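Local coordinates for lipoteichoic acid primase (Listeria monocytogenes, PDB 4UOP), which is an extracellular catalytic domain of the sulfatase-like alpha/beta family and carries a magnesium ion in its metal site, at residues Leu60-Leu65 with Tyr215-Ser220; Thr93-Gln98 with Pro329-Asn334; Asn97-Thr102 with Gly336-Ile341; Val278-Gly283 with Ile317-His322. One frame throughout, in Å; residues are numbered along the deposited sequence.

Interaction 1 of 4, residues Leu60-Leu65 with Tyr215-Ser220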
loop_
_atom_site.group_PDB
_atom_site.type_symbol
_atom_site.label_atom_id
_atom_site.label_comp_id
_atom_site.label_asym_id
_atom_site.label_seq_id
_atom_site.Cartn_x
_atom_site.Cartn_y
_atom_site.Cartn_z
ATOM N N LEU B 60 -14.088 30.313 2.247
ATOM C CA LEU B 60 -13.175 29.384 1.564
ATOM C C LEU B 60 -13.999 28.245 0.957
ATOM O O LEU B 60 -14.728 27.542 1.661
ATOM C CB LEU B 60 -12.167 28.806 2.544
ATOM C CG LEU B 60 -11.189 27.743 2.037
ATOM C CD1 LEU B 60 -10.342 28.284 0.914
ATOM C CD2 LEU B 60 -10.328 27.268 3.198
ATOM N N ILE B 61 -13.897 28.105 -0.348
ATOM C CA ILE B 61 -14.506 26.994 -1.075
ATOM C C ILE B 61 -13.395 26.216 -1.789
ATOM O O ILE B 61 -12.614 26.786 -2.572
ATOM C CB ILE B 61 -15.533 27.498 -2.077
ATOM C CG1 ILE B 61 -16.668 28.222 -1.356
ATOM C CG2 ILE B 61 -16.043 26.331 -2.922
ATOM C CD1 ILE B 61 -17.531 29.069 -2.268
ATOM N N ILE B 62 -13.299 24.920 -1.523
ATOM C CA ILE B 62 -12.282 24.083 -2.139
ATOM C C ILE B 62 -12.974 22.908 -2.828
ATOM O O ILE B 62 -13.807 22.226 -2.204
ATOM C CB ILE B 62 -11.301 23.539 -1.097
ATOM C CG1 ILE B 62 -10.615 24.707 -0.370
ATOM C CG2 ILE B 62 -10.293 22.617 -1.757
ATOM C CD1 ILE B 62 -9.552 24.274 0.612
ATOM N N VAL B 63 -12.685 22.734 -4.110
ATOM C CA VAL B 63 -13.251 21.636 -4.887
ATOM C C VAL B 63 -12.127 20.692 -5.325
ATOM O O VAL B 63 -11.182 21.105 -5.989
ATOM C CB VAL B 63 -14.027 22.101 -6.123
ATOM C CG1 VAL B 63 -14.684 20.908 -6.794
ATOM C CG2 VAL B 63 -15.065 23.149 -5.760
ATOM N N GLN B 64 -12.251 19.438 -4.913
ATOM C CA GLN B 64 -11.331 18.371 -5.253
ATOM C C GLN B 64 -11.939 17.600 -6.420
ATOM O O GLN B 64 -12.984 16.970 -6.257
ATOM C CB GLN B 64 -11.129 17.442 -4.073
ATOM C CG GLN B 64 -10.126 16.336 -4.353
ATOM C CD GLN B 64 -9.813 15.474 -3.154
ATOM O OE1 GLN B 64 -9.137 15.905 -2.198
ATOM N NE2 GLN B 64 -10.272 14.236 -3.198
ATOM N N LEU B 65 -11.281 17.676 -7.562
ATOM C CA LEU B 65 -11.796 17.134 -8.827
ATOM C C LEU B 65 -11.226 15.743 -9.101
ATOM O O LEU B 65 -10.024 15.577 -9.335
ATOM C CB LEU B 65 -11.441 18.091 -9.957
ATOM C CG LEU B 65 -12.025 19.493 -9.805
ATOM C CD1 LEU B 65 -11.264 20.458 -10.699
ATOM C CD2 LEU B 65 -13.510 19.509 -10.133
ATOM N N TYR B 215 -16.127 27.505 5.482
ATOM C CA TYR B 215 -15.239 26.712 4.656
ATOM C C TYR B 215 -16.049 25.521 4.183
ATOM O O TYR B 215 -16.556 24.739 5.005
ATOM C CB TYR B 215 -14.001 26.268 5.456
ATOM C CG TYR B 215 -13.208 25.104 4.885
ATOM C CD1 TYR B 215 -13.051 24.933 3.514
ATOM C CD2 TYR B 215 -12.579 24.193 5.735
ATOM C CE1 TYR B 215 -12.314 23.866 2.994
ATOM C CE2 TYR B 215 -11.825 23.145 5.233
ATOM C CZ TYR B 215 -11.721 22.970 3.859
ATOM O OH TYR B 215 -10.984 21.920 3.361
ATOM N N ALA B 216 -16.203 25.401 2.868
ATOM C CA ALA B 216 -16.854 24.245 2.253
ATOM C C ALA B 216 -15.852 23.483 1.386
ATOM O O ALA B 216 -15.182 24.078 0.530
ATOM C CB ALA B 216 -18.028 24.710 1.422
ATOM N N GLN B 217 -15.714 22.183 1.643
ATOM C CA GLN B 217 -14.881 21.286 0.828
ATOM C C GLN B 217 -15.812 20.353 0.049
ATOM O O GLN B 217 -16.593 19.642 0.660
ATOM C CB GLN B 217 -13.973 20.451 1.712
ATOM C CG GLN B 217 -13.127 19.447 0.955
ATOM C CD GLN B 217 -11.795 19.985 0.473
ATOM O OE1 GLN B 217 -11.262 20.968 1.012
ATOM N NE2 GLN B 217 -11.207 19.297 -0.504
ATOM N N LEU B 218 -15.738 20.397 -1.273
ATOM C CA LEU B 218 -16.558 19.561 -2.132
ATOM C C LEU B 218 -15.660 18.556 -2.835
ATOM O O LEU B 218 -14.601 18.922 -3.373
ATOM C CB LEU B 218 -17.309 20.409 -3.155
ATOM C CG LEU B 218 -18.371 21.358 -2.603
ATOM C CD1 LEU B 218 -17.761 22.660 -2.131
ATOM C CD2 LEU B 218 -19.426 21.679 -3.650
ATOM N N ILE B 219 -16.061 17.285 -2.830
ATOM C CA ILE B 219 -15.295 16.220 -3.435
ATOM C C ILE B 219 -16.139 15.701 -4.604
ATOM O O ILE B 219 -17.147 15.150 -4.373
ATOM C CB ILE B 219 -15.053 15.065 -2.440
ATOM C CG1 ILE B 219 -14.538 15.619 -1.114
ATOM C CG2 ILE B 219 -14.062 14.073 -2.963
ATOM C CD1 ILE B 219 -13.200 16.213 -1.254
ATOM N N SER B 220 -15.672 15.906 -5.827
ATOM C CA SER B 220 -16.387 15.467 -7.022
ATOM C C SER B 220 -16.265 13.974 -7.234
ATOM O O SER B 220 -15.466 13.364 -6.583
ATOM C CB SER B 220 -15.917 16.220 -8.250
ATOM O OG SER B 220 -14.796 15.652 -8.762
#
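Gln64, Ile62 and Tyr215 bury more surface than any other residues in the contact between two neighbouring parallel strands, 60-65 and 215-219, in the central sheet of a sulfatase-like alpha/beta fold. The backbones run almost together, 8° apart, and each even-numbered residue of 60-64 bonds to strand partners one step ahead or behind in the usual parallel ladder; Gln64 N, for example, donates to Leu218 O at 2.9 Å.

On the face bearing Leu60, Ile62 and Gln64, the branched Ile62 fills the angle between a ring and an amide. Its CD1 lies 3.7 Å from Tyr215 CE1, while CB and CG2 border the amide oxygen of Gln217, CB standing 3.3 Å from OE1. Leu60 reaches over one face of the same ring with CD2, 4.0 Å from the centroid of Tyr215, a CH-pi contact. A tyrosine suits this place because it offers a broad apolar face beside the leucine and still ends in a polar atom.

Gln64 keeps CG trans to its backbone N (chi1 -178°) and stretches out alongside Ile219, with CB 3.7 Å from Ile219 CD1. The flank of its amide lies along Ile219 too, NE2 3.8 Å from Ile219 CG2, while the buried OE1 is bonded to Tyr282 OH of strand 277-283. Helices 107-117 and 139-144 pack on this face, helix 193-209 on the one bearing Val63 and Leu218. Glu66, a magnesium ligand, comes directly after Leu65, and its backbone N is hydrogen-bonded to Ser220 OG. Gln217, bent at chi2, takes the phenol proton of Tyr215: OH to OE1 is 2.5 Å.

Interaction 2 of 4, residues Thr93-Gln98 with Pro329-Asn334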
loop_
_atom_site.group_PDB
_atom_site.type_symbol
_atom_site.label_atom_id
_atom_site.label_comp_id
_atom_site.label_asym_id
_atom_site.label_seq_id
_atom_site.Cartn_x
_atom_site.Cartn_y
_atom_site.Cartn_z
ATOM N N THR B 93 -6.958 33.628 -12.388
ATOM C CA THR B 93 -6.499 32.971 -11.160
ATOM C C THR B 93 -4.985 32.885 -11.113
ATOM O O THR B 93 -4.293 33.153 -12.099
ATOM C CB THR B 93 -7.024 31.518 -11.084
ATOM O OG1 THR B 93 -6.539 30.783 -12.208
ATOM C CG2 THR B 93 -8.515 31.492 -11.069
ATOM N N MET B 94 -4.471 32.510 -9.955
ATOM C CA MET B 94 -3.126 31.987 -9.866
ATOM C C MET B 94 -3.257 30.467 -10.065
ATOM O O MET B 94 -4.067 29.810 -9.395
ATOM C CB MET B 94 -2.503 32.311 -8.522
ATOM C CG MET B 94 -2.181 33.795 -8.341
ATOM S SD MET B 94 -1.586 34.094 -6.674
ATOM C CE MET B 94 -1.288 35.866 -6.722
ATOM N N TYR B 95 -2.493 29.929 -10.992
ATOM C CA TYR B 95 -2.586 28.510 -11.307
ATOM C C TYR B 95 -1.195 27.941 -11.489
ATOM O O TYR B 95 -0.224 28.685 -11.675
ATOM C CB TYR B 95 -3.456 28.293 -12.552
ATOM C CG TYR B 95 -2.835 28.797 -13.827
ATOM C CD1 TYR B 95 -2.952 30.129 -14.206
ATOM C CD2 TYR B 95 -2.076 27.946 -14.627
ATOM C CE1 TYR B 95 -2.355 30.593 -15.374
ATOM C CE2 TYR B 95 -1.473 28.392 -15.781
ATOM C CZ TYR B 95 -1.620 29.712 -16.157
ATOM O OH TYR B 95 -1.009 30.121 -17.310
ATOM N N SER B 96 -1.099 26.619 -11.411
ATOM C CA SER B 96 0.181 25.944 -11.505
ATOM C C SER B 96 0.198 24.855 -12.545
ATOM O O SER B 96 -0.734 24.065 -12.638
ATOM C CB SER B 96 0.546 25.313 -10.177
ATOM O OG SER B 96 1.735 24.569 -10.298
ATOM N N ASN B 97 1.282 24.814 -13.310
ATOM C CA ASN B 97 1.568 23.716 -14.239
ATOM C C ASN B 97 2.562 22.717 -13.672
ATOM O O ASN B 97 3.006 21.820 -14.381
ATOM C CB ASN B 97 2.097 24.270 -15.565
ATOM C CG ASN B 97 1.071 25.097 -16.289
ATOM O OD1 ASN B 97 -0.123 24.800 -16.235
ATOM N ND2 ASN B 97 1.522 26.152 -16.949
ATOM N N GLN B 98 2.919 22.889 -12.399
ATOM C CA GLN B 98 3.819 21.973 -11.701
ATOM C C GLN B 98 3.338 21.776 -10.274
ATOM O O GLN B 98 4.019 22.102 -9.292
ATOM C CB GLN B 98 5.250 22.502 -11.698
ATOM C CG GLN B 98 5.907 22.576 -13.052
ATOM C CD GLN B 98 7.369 22.988 -12.965
ATOM O OE1 GLN B 98 7.760 23.775 -12.104
ATOM N NE2 GLN B 98 8.176 22.481 -13.885
ATOM N N PRO B 329 -2.790 37.746 -11.439
ATOM C CA PRO B 329 -3.113 36.396 -11.912
ATOM C C PRO B 329 -2.037 35.839 -12.823
ATOM O O PRO B 329 -1.319 36.600 -13.470
ATOM C CB PRO B 329 -4.405 36.606 -12.706
ATOM C CG PRO B 329 -4.295 38.017 -13.202
ATOM C CD PRO B 329 -3.647 38.759 -12.071
ATOM N N GLY B 330 -1.948 34.517 -12.895
ATOM C CA GLY B 330 -0.999 33.865 -13.786
ATOM C C GLY B 330 -0.354 32.652 -13.165
ATOM O O GLY B 330 -0.819 32.144 -12.145
ATOM N N GLU B 331 0.708 32.185 -13.815
ATOM C CA GLU B 331 1.336 30.915 -13.485
ATOM C C GLU B 331 2.216 31.043 -12.247
ATOM O O GLU B 331 3.101 31.892 -12.189
ATOM C CB GLU B 331 2.161 30.428 -14.677
ATOM C CG GLU B 331 2.739 29.039 -14.518
ATOM C CD GLU B 331 3.516 28.567 -15.735
ATOM O OE1 GLU B 331 3.440 29.212 -16.808
ATOM O OE2 GLU B 331 4.194 27.522 -15.627
ATOM N N ILE B 332 1.951 30.212 -11.249
ATOM C CA ILE B 332 2.807 30.124 -10.069
ATOM C C ILE B 332 4.048 29.322 -10.465
ATOM O O ILE B 332 3.938 28.187 -10.934
ATOM C CB ILE B 332 2.092 29.413 -8.893
ATOM C CG1 ILE B 332 0.784 30.121 -8.530
ATOM C CG2 ILE B 332 3.004 29.361 -7.675
ATOM C CD1 ILE B 332 -0.176 29.263 -7.735
ATOM N N LYS B 333 5.231 29.893 -10.254
ATOM C CA LYS B 333 6.474 29.231 -10.659
ATOM C C LYS B 333 6.953 28.194 -9.649
ATOM O O LYS B 333 7.546 27.205 -10.021
ATOM C CB LYS B 333 7.579 30.268 -10.896
ATOM C CG LYS B 333 7.225 31.334 -11.924
ATOM C CD LYS B 333 6.724 30.769 -13.243
ATOM C CE LYS B 333 7.694 29.773 -13.863
ATOM N NZ LYS B 333 7.318 29.462 -15.276
ATOM N N ASN B 334 6.696 28.428 -8.381
ATOM C CA ASN B 334 7.145 27.548 -7.320
ATOM C C ASN B 334 6.289 26.274 -7.326
ATOM O O ASN B 334 5.058 26.356 -7.423
ATOM C CB ASN B 334 7.034 28.320 -6.011
ATOM C CG ASN B 334 7.642 27.605 -4.814
ATOM O OD1 ASN B 334 8.683 26.952 -4.891
ATOM N ND2 ASN B 334 6.995 27.768 -3.680
HETATM O O HOH W 1 3.548 25.999 -9.509
HETATM O O HOH W 2 2.838 24.545 -7.922
#
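Met94 and Tyr95 pair in parallel with Gly330 and Glu331, and three backbone bonds join the short strands: Gly330 N to Thr93 O, Tyr95 N to Gly330 O at 3.0 Å, and Ile332 N to Tyr95 O at 2.7 Å. Gly330 has backbone angles (phi 140°) at which a CB would press on the carbonyl O of Pro329, so glycine suits the place.

The Tyr95 ring turns back over the partner chain because chi1 of 69° sets CG between the backbone N and the carbonyl carbon. One ring face then covers Glu331 CA, which lies 4.2 Å from the centroid of Tyr95, a CH-pi contact. On the Met94 side of the ladder Ile332 CD1 packs 3.9 Å from Met94 CB, and Ile332 also touches Phe319. Farther along, direct pairing gives way to water: Ser96 OG accepts from Gln98 N at 2.9 Å in an ST turn, and water 1 joins that hydroxyl to Ile332 O and Asn334 O.

The pairing adds strand 330-331 to the mixed sheet of the sulfatase-like domain. Strand 94-100 has strand 319-322 as its antiparallel neighbour, through bonds of Met94 with Leu321 and Ser96 with Phe319, while Thr93 OG1 is hydrogen-bonded to Leu89 O of helix 84-89.

Interaction 3 of 4, residues Asn97-Thr102 with Gly336-Ile341; sequences NQFFQT and GGEIDI
Phe99 lays its ring against the peptide between Gly336 and Gly337, and this accounts for much of the contact. Gly337 CA sits over the ring face, 4.2 Å from the centroid of Phe99, and Gly336 O lies above the same face toward the rim. At Gly336 a side chain would run into the Phe99 ring, and at Gly337 into Thr102 CG2, so glycine suits both places. At the far end of the ring Phe99 CZ meets Ile341 CG1 at 3.8 Å; chi1 of -165° swings the ring across the neighbouring strand.

Beside it, Phe100 N donates to Gly336 O at 2.8 Å, the strong central bond of a short parallel pairing; those of Gly336 N to Gln98 O and Glu338 N to Phe100 O are weak. This pairing puts strand 336-337 on the central sheet of the sulfatase-like fold, just before the chain turns into helix 341-348. Glu338 reaches back from the turn: its OE1 accepts from Thr102 N at 3.0 Å, approached on the anti side and 31° out of the carboxylate plane. The Thr102 and Glu338 side chains run past each other in opposite directions, Thr102 OG1 3.4 Å from Glu338 CB.

In the next shell Asp340 OD2 accepts from Gly337 N at 2.7 Å, tying the end of strand 336-337 to the turn that follows, while OD1 accepts from Thr361 N. Phe99 is stacked on Phe319 of strand 319-322, and Phe100 on Phe383. Glu338 touches Ala111 and Ser114 of helix 107-117.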
loop_
_atom_site.group_PDB
_atom_site.type_symbol
_atom_site.label_atom_id
_atom_site.label_comp_id
_atom_site.label_asym_id
_atom_site.label_seq_id
_atom_site.Cartn_x
_atom_site.Cartn_y
_atom_site.Cartn_z
ATOM N N ASN B 97 1.282 24.814 -13.310
ATOM C CA ASN B 97 1.568 23.716 -14.239
ATOM C C ASN B 97 2.562 22.717 -13.672
ATOM O O ASN B 97 3.006 21.820 -14.381
ATOM C CB ASN B 97 2.097 24.270 -15.565
ATOM C CG ASN B 97 1.071 25.097 -16.289
ATOM O OD1 ASN B 97 -0.123 24.800 -16.235
ATOM N ND2 ASN B 97 1.522 26.152 -16.949
ATOM N N GLN B 98 2.919 22.889 -12.399
ATOM C CA GLN B 98 3.819 21.973 -11.701
ATOM C C GLN B 98 3.338 21.776 -10.274
ATOM O O GLN B 98 4.019 22.102 -9.292
ATOM C CB GLN B 98 5.250 22.502 -11.698
ATOM C CG GLN B 98 5.907 22.576 -13.052
ATOM C CD GLN B 98 7.369 22.988 -12.965
ATOM O OE1 GLN B 98 7.760 23.775 -12.104
ATOM N NE2 GLN B 98 8.176 22.481 -13.885
ATOM N N PHE B 99 2.118 21.286 -10.156
ATOM C CA PHE B 99 1.539 21.001 -8.867
ATOM C C PHE B 99 1.302 19.511 -8.819
ATOM O O PHE B 99 0.757 18.941 -9.772
ATOM C CB PHE B 99 0.245 21.785 -8.684
ATOM C CG PHE B 99 -0.226 21.838 -7.271
ATOM C CD1 PHE B 99 0.226 22.841 -6.419
ATOM C CD2 PHE B 99 -1.099 20.890 -6.776
ATOM C CE1 PHE B 99 -0.183 22.882 -5.102
ATOM C CE2 PHE B 99 -1.532 20.943 -5.452
ATOM C CZ PHE B 99 -1.056 21.935 -4.615
ATOM N N PHE B 100 1.727 18.865 -7.735
ATOM C CA PHE B 100 1.788 17.403 -7.707
ATOM C C PHE B 100 0.891 16.737 -6.681
ATOM O O PHE B 100 0.662 17.266 -5.601
ATOM C CB PHE B 100 3.215 16.947 -7.441
ATOM C CG PHE B 100 4.191 17.382 -8.478
ATOM C CD1 PHE B 100 4.338 16.656 -9.657
ATOM C CD2 PHE B 100 4.961 18.531 -8.299
ATOM C CE1 PHE B 100 5.262 17.048 -10.611
ATOM C CE2 PHE B 100 5.878 18.922 -9.259
ATOM C CZ PHE B 100 6.023 18.190 -10.414
ATOM N N GLN B 101 0.360 15.574 -7.053
ATOM C CA GLN B 101 -0.347 14.719 -6.119
ATOM C C GLN B 101 0.619 14.219 -5.036
ATOM O O GLN B 101 1.790 13.994 -5.311
ATOM C CB GLN B 101 -0.940 13.504 -6.853
ATOM C CG GLN B 101 0.076 12.610 -7.533
ATOM C CD GLN B 101 -0.540 11.379 -8.175
ATOM O OE1 GLN B 101 -1.316 11.489 -9.114
ATOM N NE2 GLN B 101 -0.182 10.200 -7.678
ATOM N N THR B 102 0.114 14.060 -3.823
ATOM C CA THR B 102 0.855 13.456 -2.738
ATOM C C THR B 102 -0.058 12.413 -2.104
ATOM O O THR B 102 -0.716 12.684 -1.090
ATOM C CB THR B 102 1.316 14.499 -1.683
ATOM O OG1 THR B 102 0.202 15.223 -1.143
ATOM C CG2 THR B 102 2.296 15.478 -2.299
ATOM N N GLY B 336 4.423 22.833 -5.914
ATOM C CA GLY B 336 3.660 22.498 -4.745
ATOM C C GLY B 336 3.039 21.133 -4.875
ATOM O O GLY B 336 2.999 20.551 -5.965
ATOM N N GLY B 337 2.569 20.629 -3.744
ATOM C CA GLY B 337 1.793 19.401 -3.681
ATOM C C GLY B 337 0.602 19.583 -2.775
ATOM O O GLY B 337 0.424 20.647 -2.158
ATOM N N GLU B 338 -0.241 18.558 -2.698
ATOM C CA GLU B 338 -1.465 18.675 -1.917
ATOM C C GLU B 338 -1.187 19.055 -0.446
ATOM O O GLU B 338 -1.948 19.796 0.135
ATOM C CB GLU B 338 -2.308 17.415 -2.029
ATOM C CG GLU B 338 -3.072 17.395 -3.352
ATOM C CD GLU B 338 -3.437 16.014 -3.858
ATOM O OE1 GLU B 338 -2.702 15.025 -3.604
ATOM O OE2 GLU B 338 -4.459 15.940 -4.566
ATOM N N ILE B 339 -0.098 18.569 0.117
ATOM C CA ILE B 339 0.263 18.964 1.490
ATOM C C ILE B 339 0.503 20.461 1.683
ATOM O O ILE B 339 0.517 20.941 2.826
ATOM C CB ILE B 339 1.506 18.218 2.012
ATOM C CG1 ILE B 339 2.704 18.433 1.083
ATOM C CG2 ILE B 339 1.192 16.750 2.214
ATOM C CD1 ILE B 339 4.021 18.095 1.737
ATOM N N ASP B 340 0.749 21.183 0.594
ATOM C CA ASP B 340 1.031 22.622 0.646
ATOM C C ASP B 340 -0.207 23.520 0.622
ATOM O O ASP B 340 -0.100 24.728 0.802
ATOM C CB ASP B 340 1.959 23.007 -0.508
ATOM C CG ASP B 340 3.285 22.238 -0.475
ATOM O OD1 ASP B 340 3.899 22.184 0.622
ATOM O OD2 ASP B 340 3.691 21.662 -1.519
ATOM N N ILE B 341 -1.388 22.942 0.377
ATOM C CA ILE B 341 -2.581 23.769 0.245
ATOM C C ILE B 341 -2.925 24.507 1.547
ATOM O O ILE B 341 -3.223 25.704 1.508
ATOM C CB ILE B 341 -3.777 22.972 -0.323
ATOM C CG1 ILE B 341 -3.471 22.612 -1.784
ATOM C CG2 ILE B 341 -5.051 23.798 -0.210
ATOM C CD1 ILE B 341 -4.508 21.729 -2.481
#

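Interaction 4 of 4, residues Val278-Gly283 with Ile317-His322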
loop_
_atom_site.group_PDB
_atom_site.type_symbol
_atom_site.label_atom_id
_atom_site.label_comp_id
_atom_site.label_asym_id
_atom_site.label_seq_id
_atom_site.Cartn_x
_atom_site.Cartn_y
_atom_site.Cartn_z
ATOM N N VAL B 278 -12.247 32.887 -1.111
ATOM C CA VAL B 278 -11.097 32.220 -1.693
ATOM C C VAL B 278 -11.647 30.925 -2.268
ATOM O O VAL B 278 -12.397 30.214 -1.596
ATOM C CB VAL B 278 -10.037 31.900 -0.631
ATOM C CG1 VAL B 278 -8.882 31.102 -1.219
ATOM C CG2 VAL B 278 -9.532 33.191 0.010
ATOM N N VAL B 279 -11.297 30.640 -3.510
ATOM C CA VAL B 279 -11.721 29.405 -4.145
ATOM C C VAL B 279 -10.505 28.681 -4.715
ATOM O O VAL B 279 -9.677 29.291 -5.408
ATOM C CB VAL B 279 -12.772 29.661 -5.234
ATOM C CG1 VAL B 279 -13.234 28.341 -5.812
ATOM C CG2 VAL B 279 -13.966 30.424 -4.672
ATOM N N VAL B 280 -10.377 27.402 -4.365
ATOM C CA VAL B 280 -9.275 26.552 -4.788
ATOM C C VAL B 280 -9.861 25.332 -5.512
ATOM O O VAL B 280 -10.809 24.714 -5.008
ATOM C CB VAL B 280 -8.453 26.039 -3.598
ATOM C CG1 VAL B 280 -7.243 25.256 -4.071
ATOM C CG2 VAL B 280 -8.031 27.196 -2.707
ATOM N N PHE B 281 -9.291 25.011 -6.666
ATOM C CA PHE B 281 -9.646 23.805 -7.399
ATOM C C PHE B 281 -8.386 22.999 -7.612
ATOM O O PHE B 281 -7.376 23.549 -8.042
ATOM C CB PHE B 281 -10.221 24.136 -8.777
ATOM C CG PHE B 281 -11.396 25.065 -8.755
ATOM C CD1 PHE B 281 -12.437 24.873 -7.868
ATOM C CD2 PHE B 281 -11.480 26.113 -9.655
ATOM C CE1 PHE B 281 -13.525 25.727 -7.850
ATOM C CE2 PHE B 281 -12.574 26.980 -9.638
ATOM C CZ PHE B 281 -13.595 26.777 -8.749
ATOM N N TYR B 282 -8.439 21.695 -7.355
ATOM C CA TYR B 282 -7.298 20.825 -7.661
ATOM C C TYR B 282 -7.772 19.427 -8.002
ATOM O O TYR B 282 -8.807 18.985 -7.506
ATOM C CB TYR B 282 -6.312 20.784 -6.469
ATOM C CG TYR B 282 -6.875 20.147 -5.228
ATOM C CD1 TYR B 282 -7.674 20.875 -4.354
ATOM C CD2 TYR B 282 -6.621 18.816 -4.929
ATOM C CE1 TYR B 282 -8.216 20.296 -3.224
ATOM C CE2 TYR B 282 -7.158 18.226 -3.798
ATOM C CZ TYR B 282 -7.960 18.974 -2.957
ATOM O OH TYR B 282 -8.533 18.439 -1.833
ATOM N N GLY B 283 -7.013 18.719 -8.830
ATOM C CA GLY B 283 -7.311 17.302 -9.104
ATOM C C GLY B 283 -6.778 16.459 -7.965
ATOM O O GLY B 283 -5.716 16.773 -7.429
ATOM N N ILE B 317 -1.204 17.558 -11.262
ATOM C CA ILE B 317 -2.641 17.723 -11.126
ATOM C C ILE B 317 -2.938 19.197 -11.335
ATOM O O ILE B 317 -2.113 20.057 -10.979
ATOM C CB ILE B 317 -3.173 17.251 -9.744
ATOM C CG1 ILE B 317 -2.264 17.751 -8.614
ATOM C CG2 ILE B 317 -3.224 15.736 -9.713
ATOM C CD1 ILE B 317 -2.801 17.591 -7.209
ATOM N N PRO B 318 -4.111 19.522 -11.892
ATOM C CA PRO B 318 -4.393 20.951 -11.997
ATOM C C PRO B 318 -4.550 21.608 -10.622
ATOM O O PRO B 318 -4.954 20.946 -9.656
ATOM C CB PRO B 318 -5.694 21.000 -12.788
ATOM C CG PRO B 318 -6.348 19.669 -12.509
ATOM C CD PRO B 318 -5.225 18.696 -12.397
ATOM N N PHE B 319 -4.216 22.891 -10.563
ATOM C CA PHE B 319 -4.317 23.698 -9.359
ATOM C C PHE B 319 -4.635 25.131 -9.743
ATOM O O PHE B 319 -3.893 25.748 -10.515
ATOM C CB PHE B 319 -3.020 23.654 -8.558
ATOM C CG PHE B 319 -3.048 24.499 -7.316
ATOM C CD1 PHE B 319 -3.642 24.035 -6.157
ATOM C CD2 PHE B 319 -2.523 25.783 -7.323
ATOM C CE1 PHE B 319 -3.684 24.823 -5.016
ATOM C CE2 PHE B 319 -2.574 26.573 -6.194
ATOM C CZ PHE B 319 -3.157 26.101 -5.039
ATOM N N PHE B 320 -5.744 25.640 -9.227
ATOM C CA PHE B 320 -6.213 26.992 -9.514
ATOM C C PHE B 320 -6.624 27.646 -8.217
ATOM O O PHE B 320 -7.299 27.030 -7.380
ATOM C CB PHE B 320 -7.414 26.967 -10.477
ATOM C CG PHE B 320 -7.083 26.469 -11.848
ATOM C CD1 PHE B 320 -6.980 25.114 -12.101
ATOM C CD2 PHE B 320 -6.861 27.357 -12.896
ATOM C CE1 PHE B 320 -6.649 24.654 -13.369
ATOM C CE2 PHE B 320 -6.553 26.904 -14.164
ATOM C CZ PHE B 320 -6.422 25.551 -14.396
ATOM N N LEU B 321 -6.233 28.903 -8.047
ATOM C CA LEU B 321 -6.569 29.653 -6.867
ATOM C C LEU B 321 -7.111 31.018 -7.237
ATOM O O LEU B 321 -6.497 31.761 -8.014
ATOM C CB LEU B 321 -5.348 29.799 -5.956
ATOM C CG LEU B 321 -5.710 30.536 -4.651
ATOM C CD1 LEU B 321 -5.314 29.756 -3.404
ATOM C CD2 LEU B 321 -5.072 31.908 -4.664
ATOM N N HIS B 322 -8.267 31.331 -6.669
ATOM C CA HIS B 322 -8.921 32.623 -6.836
ATOM C C HIS B 322 -9.056 33.278 -5.471
ATOM O O HIS B 322 -9.323 32.600 -4.476
ATOM C CB HIS B 322 -10.305 32.426 -7.460
ATOM C CG HIS B 322 -11.308 33.485 -7.095
ATOM N ND1 HIS B 322 -11.422 34.672 -7.788
ATOM C CD2 HIS B 322 -12.243 33.533 -6.117
ATOM C CE1 HIS B 322 -12.368 35.413 -7.240
ATOM N NE2 HIS B 322 -12.883 34.744 -6.223
#
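His322 and Val279 form a hydrogen-bonded pair at one end of an antiparallel ladder, with His322 N donating to Val279 O at 2.8 Å and Val279 N to His322 O. Followed outward, the histidine begins with CB, 3.8 Å from Val279 O. With chi1 at 152° the imidazole lies obliquely against the valine, CD2 resting 3.8 Å from Val279 CG2. At the tip NE2 is hydrogen-bonded to Trp274 O, and the ring stacks on the Trp274 side chain. A histidine fits here because one flat group can be apolar neighbour to a valine and polar partner to a carbonyl.

In the next hydrogen-bonded pair Phe281 N donates to Phe320 O and Phe320 N to Phe281 O, each at 2.9 Å and in the carbonyl plane. On the other face, shared with Tyr282, Phe319 and Leu321, Val280 divides its two methyls: CG1 touches Phe319 CE1 at 3.7 Å and CG2 Leu321 CD1 at 3.8 Å. A beta-branched residue can thus serve two partners at once. Near the metal end the ladder closes with Gly283 N to Pro318 O at 3.1 Å; Asp284 and His285, both magnesium ligands, come directly after Gly283.

Strand 277-283 also pairs in parallel with strand 59-65, so it bridges the parallel part of the sheet and antiparallel strand 319-322. Helix 341-348 covers the face of Val280, Phe319 and Leu321, and helix 84-89 packs on Phe281 and Phe320.

Overall arrangement
All four contacts belong to one mixed sheet. Interactions 1 and 4 are buried and lie side by side, their centres about 9 Å apart, strands 59-65 and 277-283 being neighbours in the sheet. Interaction 1 is parallel and mixes apolar chains with buried amides, whereas interaction 4 is antiparallel and nearly all apolar. Interactions 2 and 3 share strand 94-100 and use successive short strands as parallel partners; interaction 3 is buried, around a ring on glycines, and interaction 2 is partly exposed, with waters linking its chains beyond the last direct bond. Strand 319-322 of interaction 4 is the antiparallel neighbour that joins strand 94-100 to the rest. Interactions 1 and 2 do not touch.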